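Local structure of iron-regulated transcriptional activator AFT2 (Saccharomyces cerevisiae, 4LMG) at residues 24-27 and 28-32; 109-112 and 113-116. The protein activates the yeast iron regulon when iron is scarce, recognising CACCC-containing iron-responsive promoter elements through a zinc-bearing DNA-binding domain of the WRKY-GCM1 type. One frame throughout, in Å; residues are numbered along the deposited sequence.

Interaction 1 of 2, residues 24-27 and 28-32; sequences WLQK and IFYPQ
With chi1 at 179°, Trp24 sends CG anti to its backbone N, while Ile28, one turn later, holds CG1 anti to its own carbonyl carbon and runs straight on to CD1. The two torsions bring the Ile28 methyl over one face of the indole, as a CH-pi contact: CD1 lies 3.7 Å from the centroid of the six-membered ring, 19° off the ring normal, and comes within 3.5 Å of Trp24 CZ2. Gln26 and Tyr30 run side by side, amide and phenol planes 27° apart. Their polar ends share one water, which accepts from Gln26 NE2 at 2.9 Å and also lies 2.9 Å from Tyr30 OH, bridging the two. Leu25 and Phe29 repeat the i/i+4 spacing: Leu25 CD2 lies 4.0 Å from Phe29 CE2, and the Leu25 carbonyl oxygen both accepts from Phe29 N at 2.8 Å and sits at the edge of the Phe29 ring. The Tyr30 N to Gln26 O bond, 3.0 Å, carries the pattern into the 3-10 turn 30-32, where Pro31 CD rests on Lys27 O. These are i/i+4 contacts at the C-terminal part of helix 21-29, within the AFT DNA-binding domain of WRKY-GCM1 fold.

Interaction 2 of 2, residues 109-112 and 113-116; sequences TDDY and KKFK
An N-capped first turn opens helix 110-121, and Thr109 supplies the cap: Tyr112 N donates to Thr109 OG1 at 3.2 Å, with an N-H...O angle of 156°. The same hydroxyl oxygen is also hydrogen-bonded to Ile106 O. From here the i/i+4 backbone ladder begins with a weak bond from Lys113 N to Thr109 O and tightens to 2.7 Å in both Phe115 N to Asp111 O and Lys116 N to Tyr112 O. On the exposed side, the extended Lys114 chain crosses the Asp110 carboxylate; Lys114 CE lies beside Asp110 OD2, and Lys114 NZ completes a salt bridge to that oxygen at 3.2 Å. Asp111 directs OD2 to a salt bridge with Arg51. The buried side is aromatic. Tyr112 and Phe115 both hold CG anti to the backbone N, which carries the two rings to this side, where they meet obliquely, planes 35° apart and centroids 5.9 Å. Beyond this pair, Glu135 OE2 of helix 125-139 takes a hydrogen bond with Tyr112 OH and a salt bridge with Lys116 NZ, which is also paired with Asp132. Tyr112 CD1 and CE1 each lie 4.0 Å from Phe115 CD2, while Tyr112 O lies at the Phe115 ring edge.

Interactions 1 and 2 are far apart in sequence, yet their centres lie only 12 Å apart because helices 21-29 and 110-121 pack together. Tyr30 is the main meeting point: its ring stands edge-to-face with both Tyr112 and Phe115, Tyr30 CE2 reaching 3.6 Å from Phe115 CG, and Gln26 OE1 comes within 3.5 Å of Phe115 CD1. Phe131 of helix 125-139 touches Tyr30, Tyr112 and Phe115, adding a third helix. Both contacts come close to the DNA-binding residue Lys22, whose side chain is about 4 Å from that of Gln26 and about 5 Å from that of Asp111. The zinc ion is about 9 Å from the Phe29 side chain but about 14 Å from that of Thr109.

Interaction 1 of 2, residues 24-27 and 28-32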
ATOM      1  N   TRP A  24     -10.560  -0.564 -18.548  1.00 29.98           N
ATOM      2  CA  TRP A  24     -10.648  -0.037 -19.903  1.00 31.73           C
ATOM      3  C   TRP A  24      -9.268  -0.003 -20.545  1.00 25.22           C
ATOM      4  O   TRP A  24      -9.095  -0.405 -21.694  1.00 29.43           O
ATOM      5  CB  TRP A  24     -11.271   1.359 -19.894  1.00 37.36           C
ATOM      6  CG  TRP A  24     -11.363   1.979 -21.253  1.00 35.38           C
ATOM      7  CD1 TRP A  24     -12.206   1.619 -22.263  1.00 46.37           C
ATOM      8  CD2 TRP A  24     -10.586   3.075 -21.749  1.00 37.93           C
ATOM      9  NE1 TRP A  24     -12.001   2.421 -23.360  1.00 45.32           N
ATOM     10  CE2 TRP A  24     -11.011   3.324 -23.068  1.00 42.78           C
ATOM     11  CE3 TRP A  24      -9.572   3.870 -21.204  1.00 43.90           C
ATOM     12  CZ2 TRP A  24     -10.457   4.333 -23.853  1.00 40.77           C
ATOM     13  CZ3 TRP A  24      -9.025   4.871 -21.984  1.00 45.40           C
ATOM     14  CH2 TRP A  24      -9.467   5.094 -23.294  1.00 41.28           C
ATOM     15  N   LEU A  25      -8.282   0.466 -19.789  1.00 30.38           N
ATOM     16  CA  LEU A  25      -6.915   0.547 -20.286  1.00 26.30           C
ATOM     17  C   LEU A  25      -6.329  -0.832 -20.587  1.00 28.38           C
ATOM     18  O   LEU A  25      -5.535  -0.984 -21.514  1.00 31.22           O
ATOM     19  CB  LEU A  25      -6.032   1.308 -19.295  1.00 17.36           C
ATOM     20  CG  LEU A  25      -6.274   2.818 -19.265  1.00 23.42           C
ATOM     21  CD1 LEU A  25      -5.466   3.483 -18.164  1.00 22.78           C
ATOM     22  CD2 LEU A  25      -5.936   3.419 -20.623  1.00 23.37           C
ATOM     23  N   GLN A  26      -6.725  -1.832 -19.804  1.00 24.23           N
ATOM     24  CA  GLN A  26      -6.246  -3.196 -20.012  1.00 26.26           C
ATOM     25  C   GLN A  26      -6.727  -3.751 -21.348  1.00 28.54           C
ATOM     26  O   GLN A  26      -5.982  -4.431 -22.050  1.00 27.51           O
ATOM     27  CB  GLN A  26      -6.691  -4.115 -18.870  1.00 22.46           C
ATOM     28  CG  GLN A  26      -5.973  -3.873 -17.555  1.00 26.87           C
ATOM     29  CD  GLN A  26      -6.542  -4.703 -16.423  1.00 26.19           C
ATOM     30  OE1 GLN A  26      -7.752  -4.727 -16.204  1.00 28.87           O
ATOM     31  NE2 GLN A  26      -5.671  -5.399 -15.705  1.00 26.15           N
ATOM     32  N   LYS A  27      -7.977  -3.463 -21.694  1.00 29.11           N
ATOM     33  CA  LYS A  27      -8.526  -3.899 -22.968  1.00 32.53           C
ATOM     34  C   LYS A  27      -7.692  -3.363 -24.122  1.00 33.80           C
ATOM     35  O   LYS A  27      -7.545  -4.021 -25.148  1.00 37.79           O
ATOM     36  CB  LYS A  27      -9.978  -3.445 -23.120  1.00 35.95           C
ATOM     37  CG  LYS A  27     -10.962  -4.192 -22.235  1.00 44.42           C
ATOM     38  CD  LYS A  27     -12.379  -3.673 -22.433  1.00 50.08           C
ATOM     39  CE  LYS A  27     -12.790  -3.743 -23.893  1.00 53.09           C
ATOM     40  NZ  LYS A  27     -14.167  -3.219 -24.105  1.00 63.37           N
ATOM     41  N   ILE A  28      -7.138  -2.170 -23.940  1.00 30.72           N
ATOM     42  CA  ILE A  28      -6.389  -1.506 -25.001  1.00 27.77           C
ATOM     43  C   ILE A  28      -4.918  -1.908 -25.028  1.00 26.13           C
ATOM     44  O   ILE A  28      -4.344  -2.118 -26.097  1.00 26.71           O
ATOM     45  CB  ILE A  28      -6.470   0.028 -24.869  1.00 31.58           C
ATOM     46  CG1 ILE A  28      -7.921   0.498 -24.962  1.00 33.83           C
ATOM     47  CG2 ILE A  28      -5.625   0.698 -25.940  1.00 29.27           C
ATOM     48  CD1 ILE A  28      -8.084   1.988 -24.806  1.00 39.93           C
ATOM     49  N   PHE A  29      -4.306  -2.019 -23.855  1.00 24.32           N
ATOM     50  CA  PHE A  29      -2.861  -2.217 -23.798  1.00 29.59           C
ATOM     51  C   PHE A  29      -2.396  -3.667 -23.693  1.00 28.79           C
ATOM     52  O   PHE A  29      -1.290  -3.997 -24.122  1.00 26.95           O
ATOM     53  CB  PHE A  29      -2.241  -1.337 -22.713  1.00 25.32           C
ATOM     54  CG  PHE A  29      -2.136   0.101 -23.114  1.00 24.89           C
ATOM     55  CD1 PHE A  29      -1.028   0.555 -23.813  1.00 22.54           C
ATOM     56  CD2 PHE A  29      -3.160   0.990 -22.834  1.00 28.99           C
ATOM     57  CE1 PHE A  29      -0.934   1.878 -24.203  1.00 24.72           C
ATOM     58  CE2 PHE A  29      -3.071   2.314 -23.225  1.00 22.55           C
ATOM     59  CZ  PHE A  29      -1.955   2.757 -23.907  1.00 18.33           C
ATOM     60  N   TYR A  30      -3.235  -4.532 -23.136  1.00 28.63           N
ATOM     61  CA  TYR A  30      -2.914  -5.955 -23.080  1.00 31.31           C
ATOM     62  C   TYR A  30      -2.546  -6.511 -24.460  1.00 29.25           C
ATOM     63  O   TYR A  30      -1.542  -7.202 -24.598  1.00 28.10           O
ATOM     64  CB  TYR A  30      -4.066  -6.756 -22.469  1.00 29.59           C
ATOM     65  CG  TYR A  30      -3.889  -7.076 -21.002  1.00 26.65           C
ATOM     66  CD1 TYR A  30      -2.623  -7.151 -20.434  1.00 29.27           C
ATOM     67  CD2 TYR A  30      -4.988  -7.311 -20.188  1.00 27.29           C
ATOM     68  CE1 TYR A  30      -2.459  -7.449 -19.094  1.00 25.74           C
ATOM     69  CE2 TYR A  30      -4.835  -7.609 -18.849  1.00 36.11           C
ATOM     70  CZ  TYR A  30      -3.570  -7.677 -18.306  1.00 36.48           C
ATOM     71  OH  TYR A  30      -3.418  -7.976 -16.970  1.00 30.85           O
ATOM     72  N   PRO A  31      -3.357  -6.208 -25.487  1.00 28.95           N
ATOM     73  CA  PRO A  31      -3.020  -6.708 -26.824  1.00 33.70           C
ATOM     74  C   PRO A  31      -1.667  -6.196 -27.313  1.00 31.45           C
ATOM     75  O   PRO A  31      -1.097  -6.782 -28.230  1.00 26.25           O
ATOM     76  CB  PRO A  31      -4.145  -6.148 -27.701  1.00 30.27           C
ATOM     77  CG  PRO A  31      -5.287  -5.952 -26.763  1.00 35.08           C
ATOM     78  CD  PRO A  31      -4.654  -5.511 -25.473  1.00 30.06           C
ATOM     79  N   GLN A  32      -1.161  -5.129 -26.704  1.00 32.06           N
ATOM     80  CA  GLN A  32       0.117  -4.550 -27.111  1.00 31.90           C
ATOM     81  C   GLN A  32       1.286  -5.114 -26.301  1.00 30.56           C
ATOM     82  O   GLN A  32       2.409  -4.615 -26.384  1.00 31.74           O
ATOM     83  CB  GLN A  32       0.077  -3.030 -26.963  1.00 28.27           C
ATOM     84  CG  GLN A  32      -1.068  -2.361 -27.703  1.00 37.79           C
ATOM     85  CD  GLN A  32      -0.862  -2.341 -29.204  1.00 45.25           C
ATOM     86  OE1 GLN A  32       0.159  -1.859 -29.695  1.00 47.96           O
ATOM     87  NE2 GLN A  32      -1.833  -2.867 -29.943  1.00 47.31           N
TER
HETATM   88  O   HOH W   1      -2.815  -5.295 -15.904  1.00 33.22           O

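Interaction 2 of 2, residues 109-112 and 113-116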
ATOM      1  N   THR A 109      -0.243 -14.665 -16.256  1.00 43.19           N
ATOM      2  CA  THR A 109      -0.317 -13.926 -15.004  1.00 41.78           C
ATOM      3  C   THR A 109      -1.700 -14.025 -14.378  1.00 44.22           C
ATOM      4  O   THR A 109      -2.684 -14.308 -15.062  1.00 43.25           O
ATOM      5  CB  THR A 109       0.012 -12.438 -15.209  1.00 49.04           C
ATOM      6  OG1 THR A 109      -1.038 -11.817 -15.963  1.00 40.48           O
ATOM      7  CG2 THR A 109       1.335 -12.279 -15.946  1.00 56.65           C
ATOM      8  N   ASP A 110      -1.763 -13.779 -13.073  1.00 47.96           N
ATOM      9  CA  ASP A 110      -3.018 -13.835 -12.335  1.00 46.37           C
ATOM     10  C   ASP A 110      -3.934 -12.663 -12.674  1.00 41.45           C
ATOM     11  O   ASP A 110      -5.157 -12.803 -12.683  1.00 38.83           O
ATOM     12  CB  ASP A 110      -2.747 -13.871 -10.830  1.00 48.72           C
ATOM     13  CG  ASP A 110      -4.011 -13.736 -10.004  1.00 51.01           C
ATOM     14  OD1 ASP A 110      -4.821 -14.688  -9.992  1.00 53.48           O
ATOM     15  OD2 ASP A 110      -4.188 -12.680  -9.360  1.00 52.13           O
ATOM     16  N   ASP A 111      -3.343 -11.506 -12.953  1.00 39.92           N
ATOM     17  CA  ASP A 111      -4.138 -10.326 -13.271  1.00 46.37           C
ATOM     18  C   ASP A 111      -4.806 -10.434 -14.639  1.00 36.79           C
ATOM     19  O   ASP A 111      -5.931  -9.972 -14.819  1.00 39.36           O
ATOM     20  CB  ASP A 111      -3.304  -9.047 -13.156  1.00 55.70           C
ATOM     21  CG  ASP A 111      -3.292  -8.490 -11.743  1.00 72.01           C
ATOM     22  OD1 ASP A 111      -4.373  -8.430 -11.118  1.00 72.90           O
ATOM     23  OD2 ASP A 111      -2.205  -8.118 -11.251  1.00 81.16           O
ATOM     24  N   TYR A 112      -4.122 -11.046 -15.600  1.00 31.36           N
ATOM     25  CA  TYR A 112      -4.735 -11.270 -16.902  1.00 31.84           C
ATOM     26  C   TYR A 112      -5.912 -12.226 -16.769  1.00 34.51           C
ATOM     27  O   TYR A 112      -6.990 -11.986 -17.311  1.00 28.87           O
ATOM     28  CB  TYR A 112      -3.730 -11.822 -17.911  1.00 35.66           C
ATOM     29  CG  TYR A 112      -4.356 -12.091 -19.264  1.00 42.45           C
ATOM     30  CD1 TYR A 112      -4.646 -11.047 -20.133  1.00 37.68           C
ATOM     31  CD2 TYR A 112      -4.671 -13.384 -19.664  1.00 40.71           C
ATOM     32  CE1 TYR A 112      -5.225 -11.282 -21.366  1.00 35.65           C
ATOM     33  CE2 TYR A 112      -5.249 -13.631 -20.898  1.00 41.65           C
ATOM     34  CZ  TYR A 112      -5.523 -12.574 -21.744  1.00 44.83           C
ATOM     35  OH  TYR A 112      -6.099 -12.806 -22.971  1.00 46.22           O
ATOM     36  N   LYS A 113      -5.701 -13.312 -16.036  1.00 36.09           N
ATOM     37  CA  LYS A 113      -6.754 -14.293 -15.821  1.00 38.54           C
ATOM     38  C   LYS A 113      -7.944 -13.652 -15.118  1.00 34.03           C
ATOM     39  O   LYS A 113      -9.095 -13.901 -15.476  1.00 41.36           O
ATOM     40  CB  LYS A 113      -6.224 -15.486 -15.027  1.00 42.27           C
ATOM     41  CG  LYS A 113      -5.142 -16.264 -15.761  1.00 36.59           C
ATOM     42  CD  LYS A 113      -4.589 -17.394 -14.906  1.00 48.41           C
ATOM     43  CE  LYS A 113      -3.488 -18.145 -15.635  1.00 46.73           C
ATOM     44  NZ  LYS A 113      -3.983 -18.779 -16.888  1.00 46.98           N
ATOM     45  N   LYS A 114      -7.659 -12.817 -14.125  1.00 34.31           N
ATOM     46  CA  LYS A 114      -8.709 -12.078 -13.437  1.00 29.88           C
ATOM     47  C   LYS A 114      -9.359 -11.077 -14.388  1.00 27.49           C
ATOM     48  O   LYS A 114     -10.569 -10.862 -14.344  1.00 26.23           O
ATOM     49  CB  LYS A 114      -8.154 -11.362 -12.205  1.00 44.64           C
ATOM     50  CG  LYS A 114      -7.818 -12.293 -11.052  1.00 54.89           C
ATOM     51  CD  LYS A 114      -7.310 -11.526  -9.844  1.00 62.73           C
ATOM     52  CE  LYS A 114      -7.136 -12.449  -8.646  1.00 74.82           C
ATOM     53  NZ  LYS A 114      -6.583 -11.733  -7.463  1.00 80.72           N
ATOM     54  N   PHE A 115      -8.545 -10.467 -15.244  1.00 27.27           N
ATOM     55  CA  PHE A 115      -9.047  -9.550 -16.264  1.00 30.35           C
ATOM     56  C   PHE A 115      -9.997 -10.280 -17.202  1.00 31.19           C
ATOM     57  O   PHE A 115     -11.063  -9.773 -17.549  1.00 31.29           O
ATOM     58  CB  PHE A 115      -7.883  -8.950 -17.054  1.00 34.17           C
ATOM     59  CG  PHE A 115      -8.279  -8.375 -18.388  1.00 40.46           C
ATOM     60  CD1 PHE A 115      -8.851  -7.117 -18.476  1.00 39.05           C
ATOM     61  CD2 PHE A 115      -8.064  -9.090 -19.557  1.00 41.23           C
ATOM     62  CE1 PHE A 115      -9.209  -6.583 -19.704  1.00 34.47           C
ATOM     63  CE2 PHE A 115      -8.419  -8.562 -20.786  1.00 39.00           C
ATOM     64  CZ  PHE A 115      -8.993  -7.306 -20.860  1.00 33.57           C
ATOM     65  N   LYS A 116      -9.601 -11.485 -17.599  1.00 33.60           N
ATOM     66  CA  LYS A 116     -10.388 -12.298 -18.515  1.00 32.16           C
ATOM     67  C   LYS A 116     -11.711 -12.712 -17.881  1.00 33.19           C
ATOM     68  O   LYS A 116     -12.754 -12.700 -18.535  1.00 33.37           O
ATOM     69  CB  LYS A 116      -9.594 -13.537 -18.933  1.00 34.24           C
ATOM     70  CG  LYS A 116     -10.155 -14.247 -20.148  1.00 38.56           C
ATOM     71  CD  LYS A 116     -10.040 -13.382 -21.389  1.00 40.26           C
ATOM     72  CE  LYS A 116     -10.653 -14.075 -22.593  1.00 47.80           C
ATOM     73  NZ  LYS A 116     -10.114 -15.454 -22.765  1.00 45.54           N
TER